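Local coordinates for protein putative hydrolase YdeN (Bacillus subtilis, PDB 1UXO) that is probably a serine hydrolase of the alpha/beta-hydrolase fold, related to RBBP9, with its substrate unknown, at residues I95-L108 / Q140-I154. The protein carries 2 engineered substitutions. Residues are numbered along the deposited sequence; the frame is centred on the assembly and turned at random.
Sequences IILVSGFAKSLPTL and QIVPFSFSKDLAQQI
S147 OG donates to G100 O at 2.7 Å, tying helix 144-153 to the loop that leaves strand 92-98. The hydroxyl lies 16° from the carbonyl plane. F101 N and S99 O are less well served: both are buried without a polar partner, F101 N against L150 CD2 and S99 O against both methyls of V142. Three waters bridge the segments. One accepts from A102 N and donates to F146 O, a carbonyl that also takes the helical bond from L150 N. A second links K103 NZ to S145 OG. The third accepts from T107 N and donates to I141 O at 2.7 Å. K103 crosses the F146 ring. Its CE makes a CH-pi contact 3.4 Å from the centroid, and NZ a cation-pi contact over the same face; P143 CD sits over the opposite face. The chain is extended beyond CG (chi3 180°). In the modelled conformer of D149, one of two, K103 NZ forms a salt bridge with D149 OD2 at 3.2 Å, on the anti side and 25° out of the carboxylate plane. A methionine in place of K103 would probably leave this D149 conformer without its charged mate, and lose the cation-pi contact and the water link to S145. I141 and V142 also touch H166, predicted to belong to the charge relay with D139 and S73. The chemistry implies a loop held beside the probable active site by one neutral direct hydrogen bond, three water bridges and a conformer-dependent ion pair, on top of apolar packing.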
loop_
_atom_site.group_PDB
_atom_site.type_symbol
_atom_site.label_atom_id
_atom_site.label_comp_id
_atom_site.label_asym_id
_atom_site.label_seq_id
_atom_site.Cartn_x
_atom_site.Cartn_y
_atom_site.Cartn_z
ATOM N N ILE A 95 5.769 2.925 4.917
ATOM C CA ILE A 95 4.820 2.328 3.970
ATOM C C ILE A 95 4.630 0.848 4.283
ATOM O O ILE A 95 5.566 0.124 4.725
ATOM C CB ILE A 95 5.283 2.492 2.496
ATOM C CG1 ILE A 95 6.600 1.773 2.217
ATOM C CG2 ILE A 95 5.343 3.939 2.052
ATOM C CD1 ILE A 95 7.047 1.907 0.743
ATOM N N ILE A 96 3.395 0.401 4.133
ATOM C CA ILE A 96 3.072 -0.989 4.231
ATOM C C ILE A 96 2.318 -1.369 2.969
ATOM O O ILE A 96 1.298 -0.753 2.638
ATOM C CB ILE A 96 2.234 -1.268 5.455
ATOM C CG1 ILE A 96 2.980 -0.909 6.738
ATOM C CG2 ILE A 96 1.895 -2.722 5.532
ATOM C CD1 ILE A 96 2.123 -1.089 8.020
ATOM N N LEU A 97 2.839 -2.351 2.272
ATOM C CA LEU A 97 2.310 -2.757 0.971
ATOM C C LEU A 97 1.681 -4.112 1.109
ATOM O O LEU A 97 2.374 -5.133 1.088
ATOM C CB LEU A 97 3.404 -2.749 -0.082
ATOM C CG LEU A 97 4.260 -1.480 -0.095
ATOM C CD1 LEU A 97 5.405 -1.574 -1.108
ATOM C CD2 LEU A 97 3.403 -0.281 -0.418
ATOM N N VAL A 98 0.349 -4.121 1.245
ATOM C CA VAL A 98 -0.406 -5.372 1.338
ATOM C C VAL A 98 -0.677 -5.949 -0.041
ATOM O O VAL A 98 -1.304 -5.301 -0.873
ATOM C CB VAL A 98 -1.692 -5.208 2.141
ATOM C CG1 VAL A 98 -2.285 -6.547 2.438
ATOM C CG2 VAL A 98 -1.375 -4.483 3.453
ATOM N N SER A 99 -0.142 -7.140 -0.282
ATOM C CA SER A 99 -0.167 -7.794 -1.594
ATOM C C SER A 99 0.498 -6.949 -2.645
ATOM O O SER A 99 0.005 -6.868 -3.782
ATOM C CB SER A 99 -1.574 -8.120 -1.979
ATOM O OG SER A 99 -2.209 -8.799 -0.949
ATOM N N GLY A 100 1.601 -6.297 -2.258
ATOM C CA GLY A 100 2.319 -5.416 -3.166
ATOM C C GLY A 100 3.013 -6.154 -4.306
ATOM O O GLY A 100 3.464 -7.326 -4.174
ATOM N N PHE A 101 3.151 -5.462 -5.419
ATOM C CA PHE A 101 3.813 -6.013 -6.570
ATOM C C PHE A 101 4.346 -4.825 -7.411
ATOM O O PHE A 101 3.854 -3.690 -7.266
ATOM C CB PHE A 101 2.874 -6.907 -7.405
ATOM C CG PHE A 101 1.656 -6.189 -7.925
ATOM C CD1 PHE A 101 1.601 -5.731 -9.238
ATOM C CD2 PHE A 101 0.570 -5.962 -7.080
ATOM C CE1 PHE A 101 0.478 -5.060 -9.708
ATOM C CE2 PHE A 101 -0.569 -5.289 -7.542
ATOM C CZ PHE A 101 -0.618 -4.822 -8.850
ATOM N N ALA A 102 5.358 -5.091 -8.234
ATOM C CA ALA A 102 5.974 -4.060 -9.108
ATOM C C ALA A 102 6.250 -4.585 -10.545
ATOM O O ALA A 102 7.178 -4.097 -11.232
ATOM C CB ALA A 102 7.304 -3.592 -8.489
ATOM N N LYS A 103 5.494 -5.600 -10.977
ATOM C CA LYS A 103 5.553 -6.128 -12.350
ATOM C C LYS A 103 4.187 -6.662 -12.773
ATOM O O LYS A 103 3.277 -6.818 -11.945
ATOM C CB LYS A 103 6.584 -7.219 -12.494
ATOM C CG LYS A 103 6.306 -8.520 -11.715
ATOM C CD LYS A 103 7.595 -9.285 -11.545
ATOM C CE LYS A 103 7.417 -10.540 -10.808
ATOM N NZ LYS A 103 8.680 -11.335 -10.697
ATOM N N SER A 104 4.024 -6.912 -14.076
ATOM C CA SER A 104 2.738 -7.315 -14.628
ATOM C C SER A 104 2.137 -8.502 -13.919
ATOM O O SER A 104 2.828 -9.515 -13.694
ATOM C CB SER A 104 2.955 -7.781 -16.084
ATOM O OG SER A 104 1.801 -8.324 -16.628
ATOM N N LEU A 105 0.847 -8.418 -13.636
ATOM C CA LEU A 105 0.073 -9.528 -13.125
ATOM C C LEU A 105 -0.534 -10.325 -14.291
ATOM O O LEU A 105 -1.361 -9.804 -15.051
ATOM C CB LEU A 105 -1.063 -9.007 -12.232
ATOM C CG LEU A 105 -0.635 -8.225 -10.983
ATOM C CD1 LEU A 105 -1.916 -7.884 -10.234
ATOM C CD2 LEU A 105 0.354 -8.994 -10.086
ATOM N N PRO A 106 -0.090 -11.558 -14.495
ATOM C CA PRO A 106 -0.622 -12.317 -15.627
ATOM C C PRO A 106 -2.144 -12.412 -15.714
ATOM O O PRO A 106 -2.668 -12.461 -16.830
ATOM C CB PRO A 106 0.033 -13.685 -15.465
ATOM C CG PRO A 106 1.263 -13.376 -14.735
ATOM C CD PRO A 106 0.882 -12.346 -13.719
ATOM N N THR A 107 -2.853 -12.422 -14.585
ATOM C CA THR A 107 -4.302 -12.577 -14.669
ATOM C C THR A 107 -5.017 -11.229 -14.802
ATOM O O THR A 107 -6.231 -11.216 -14.986
ATOM C CB THR A 107 -4.879 -13.378 -13.541
ATOM O OG1 THR A 107 -4.668 -12.660 -12.328
ATOM C CG2 THR A 107 -4.170 -14.745 -13.384
ATOM N N LEU A 108 -4.287 -10.119 -14.691
ATOM C CA LEU A 108 -4.828 -8.747 -14.807
ATOM C C LEU A 108 -3.881 -7.859 -15.641
ATOM O O LEU A 108 -3.366 -6.832 -15.198
ATOM C CB LEU A 108 -5.010 -8.170 -13.398
ATOM C CG LEU A 108 -6.230 -8.701 -12.625
ATOM C CD1 LEU A 108 -6.247 -8.156 -11.165
ATOM C CD2 LEU A 108 -7.532 -8.292 -13.302
ATOM N N GLN A 140 -3.915 -15.951 -5.448
ATOM C CA GLN A 140 -3.994 -16.299 -6.840
ATOM C C GLN A 140 -4.098 -15.070 -7.767
ATOM O O GLN A 140 -4.209 -15.234 -9.000
ATOM C CB GLN A 140 -5.223 -17.212 -7.034
ATOM C CG GLN A 140 -5.206 -18.538 -6.187
ATOM C CD GLN A 140 -4.035 -19.366 -6.530
ATOM O OE1 GLN A 140 -3.805 -19.649 -7.729
ATOM N NE2 GLN A 140 -3.195 -19.683 -5.524
ATOM N N ILE A 141 -4.069 -13.864 -7.213
ATOM C CA ILE A 141 -4.114 -12.625 -8.024
ATOM C C ILE A 141 -2.734 -12.001 -8.104
ATOM O O ILE A 141 -2.203 -11.758 -9.190
ATOM C CB ILE A 141 -5.148 -11.630 -7.484
ATOM C CG1 ILE A 141 -6.565 -12.236 -7.571
ATOM C CG2 ILE A 141 -5.031 -10.328 -8.307
ATOM C CD1 ILE A 141 -7.650 -11.458 -6.822
ATOM N N VAL A 142 -2.147 -11.748 -6.930
ATOM C CA VAL A 142 -0.748 -11.339 -6.798
ATOM C C VAL A 142 0.083 -12.515 -6.250
ATOM O O VAL A 142 0.061 -12.789 -5.059
ATOM C CB VAL A 142 -0.579 -10.134 -5.866
ATOM C CG1 VAL A 142 0.878 -9.709 -5.851
ATOM C CG2 VAL A 142 -1.402 -8.937 -6.377
ATOM N N PRO A 143 0.818 -13.204 -7.080
ATOM C CA PRO A 143 1.588 -14.356 -6.586
ATOM C C PRO A 143 2.522 -13.923 -5.500
ATOM O O PRO A 143 3.155 -12.836 -5.546
ATOM C CB PRO A 143 2.315 -14.862 -7.829
ATOM C CG PRO A 143 1.488 -14.341 -8.953
ATOM C CD PRO A 143 0.965 -13.000 -8.540
ATOM N N PHE A 144 2.556 -14.737 -4.450
ATOM C CA PHE A 144 3.444 -14.508 -3.324
ATOM C C PHE A 144 4.868 -14.154 -3.682
ATOM O O PHE A 144 5.455 -13.232 -3.085
ATOM C CB PHE A 144 3.430 -15.710 -2.346
ATOM C CG PHE A 144 4.324 -15.502 -1.143
ATOM C CD1 PHE A 144 3.921 -14.673 -0.111
ATOM C CD2 PHE A 144 5.567 -16.158 -1.058
ATOM C CE1 PHE A 144 4.763 -14.492 1.000
ATOM C CE2 PHE A 144 6.384 -15.998 0.063
ATOM C CZ PHE A 144 6.005 -15.136 1.056
ATOM N N SER A 145 5.415 -14.838 -4.686
ATOM C CA SER A 145 6.784 -14.578 -5.149
ATOM C C SER A 145 6.991 -13.146 -5.629
ATOM O O SER A 145 8.071 -12.579 -5.488
ATOM C CB SER A 145 7.156 -15.555 -6.280
ATOM O OG SER A 145 6.317 -15.358 -7.389
ATOM N N PHE A 146 5.957 -12.568 -6.219
ATOM C CA PHE A 146 6.039 -11.171 -6.685
ATOM C C PHE A 146 6.175 -10.192 -5.504
ATOM O O PHE A 146 6.845 -9.122 -5.601
ATOM C CB PHE A 146 4.777 -10.795 -7.446
ATOM C CG PHE A 146 4.616 -11.406 -8.821
ATOM C CD1 PHE A 146 5.093 -12.684 -9.175
ATOM C CD2 PHE A 146 3.894 -10.694 -9.737
ATOM C CE1 PHE A 146 4.872 -13.215 -10.446
ATOM C CE2 PHE A 146 3.645 -11.215 -11.038
ATOM C CZ PHE A 146 4.140 -12.464 -11.393
ATOM N N SER A 147 5.524 -10.519 -4.385
ATOM C CA SER A 147 5.558 -9.672 -3.194
ATOM C C SER A 147 6.896 -9.846 -2.472
ATOM O O SER A 147 7.483 -8.894 -1.999
ATOM C CB SER A 147 4.391 -9.992 -2.253
ATOM O OG SER A 147 3.156 -9.644 -2.852
ATOM N N LYS A 148 7.405 -11.069 -2.437
ATOM C CA LYS A 148 8.695 -11.335 -1.843
ATOM C C LYS A 148 9.821 -10.649 -2.664
ATOM O O LYS A 148 10.729 -10.053 -2.087
ATOM C CB LYS A 148 8.930 -12.872 -1.758
ATOM C CG LYS A 148 10.275 -13.213 -1.093
ATOM C CD LYS A 148 10.373 -14.660 -0.630
ATOM C CE LYS A 148 11.340 -14.820 0.540
ATOM N NZ LYS A 148 11.324 -16.128 1.291
ATOM N N ASP A 149 9.700 -10.696 -4.000
ATOM C CA ASP A 149 10.621 -10.053 -4.952
ATOM C C ASP A 149 10.644 -8.574 -4.656
ATOM O O ASP A 149 11.711 -7.990 -4.494
ATOM C CB ASP A 149 10.092 -10.263 -6.369
ATOM C CG ASP A 149 11.019 -9.748 -7.517
ATOM O OD1 ASP A 149 12.203 -9.363 -7.287
ATOM O OD2 ASP A 149 10.581 -9.616 -8.708
ATOM N N LEU A 150 9.467 -7.958 -4.533
ATOM C CA LEU A 150 9.396 -6.532 -4.253
ATOM C C LEU A 150 10.024 -6.189 -2.887
ATOM O O LEU A 150 10.790 -5.195 -2.772
ATOM C CB LEU A 150 7.917 -6.074 -4.294
ATOM C CG LEU A 150 7.653 -4.667 -3.802
ATOM C CD1 LEU A 150 8.462 -3.660 -4.620
ATOM C CD2 LEU A 150 6.216 -4.305 -3.818
ATOM N N ALA A 151 9.712 -7.006 -1.848
ATOM C CA ALA A 151 10.307 -6.812 -0.544
ATOM C C ALA A 151 11.839 -6.792 -0.602
ATOM O O ALA A 151 12.512 -5.978 0.035
ATOM C CB ALA A 151 9.786 -7.832 0.469
ATOM N N GLN A 152 12.390 -7.665 -1.392
ATOM C CA GLN A 152 13.848 -7.642 -1.590
ATOM C C GLN A 152 14.334 -6.396 -2.305
ATOM O O GLN A 152 15.371 -5.804 -1.935
ATOM C CB GLN A 152 14.313 -8.864 -2.380
ATOM C CG GLN A 152 14.068 -10.177 -1.706
ATOM C CD GLN A 152 14.172 -11.377 -2.605
ATOM O OE1 GLN A 152 14.184 -11.259 -3.858
ATOM N NE2 GLN A 152 14.160 -12.557 -1.991
ATOM N N GLN A 153 13.650 -6.009 -3.359
ATOM C CA GLN A 153 14.049 -4.846 -4.161
ATOM C C GLN A 153 14.068 -3.537 -3.346
ATOM O O GLN A 153 14.910 -2.649 -3.575
ATOM C CB GLN A 153 13.084 -4.703 -5.324
ATOM C CG GLN A 153 13.258 -5.788 -6.346
ATOM C CD GLN A 153 12.247 -5.721 -7.440
ATOM O OE1 GLN A 153 11.051 -5.490 -7.186
ATOM N NE2 GLN A 153 12.712 -5.900 -8.694
ATOM N N ILE A 154 13.119 -3.414 -2.417
ATOM C CA ILE A 154 13.004 -2.212 -1.593
ATOM C C ILE A 154 13.365 -2.423 -0.119
ATOM O O ILE A 154 13.006 -1.599 0.695
ATOM C CB ILE A 154 11.608 -1.493 -1.724
ATOM C CG1 ILE A 154 10.467 -2.343 -1.126
ATOM C CG2 ILE A 154 11.344 -1.079 -3.195
ATOM C CD1 ILE A 154 9.185 -1.545 -0.865
HETATM O O HOH W 1 6.764 -7.600 -7.885
HETATM O O HOH W 2 8.464 -13.777 -9.017
HETATM O O HOH W 3 -1.945 -12.700 -11.660
#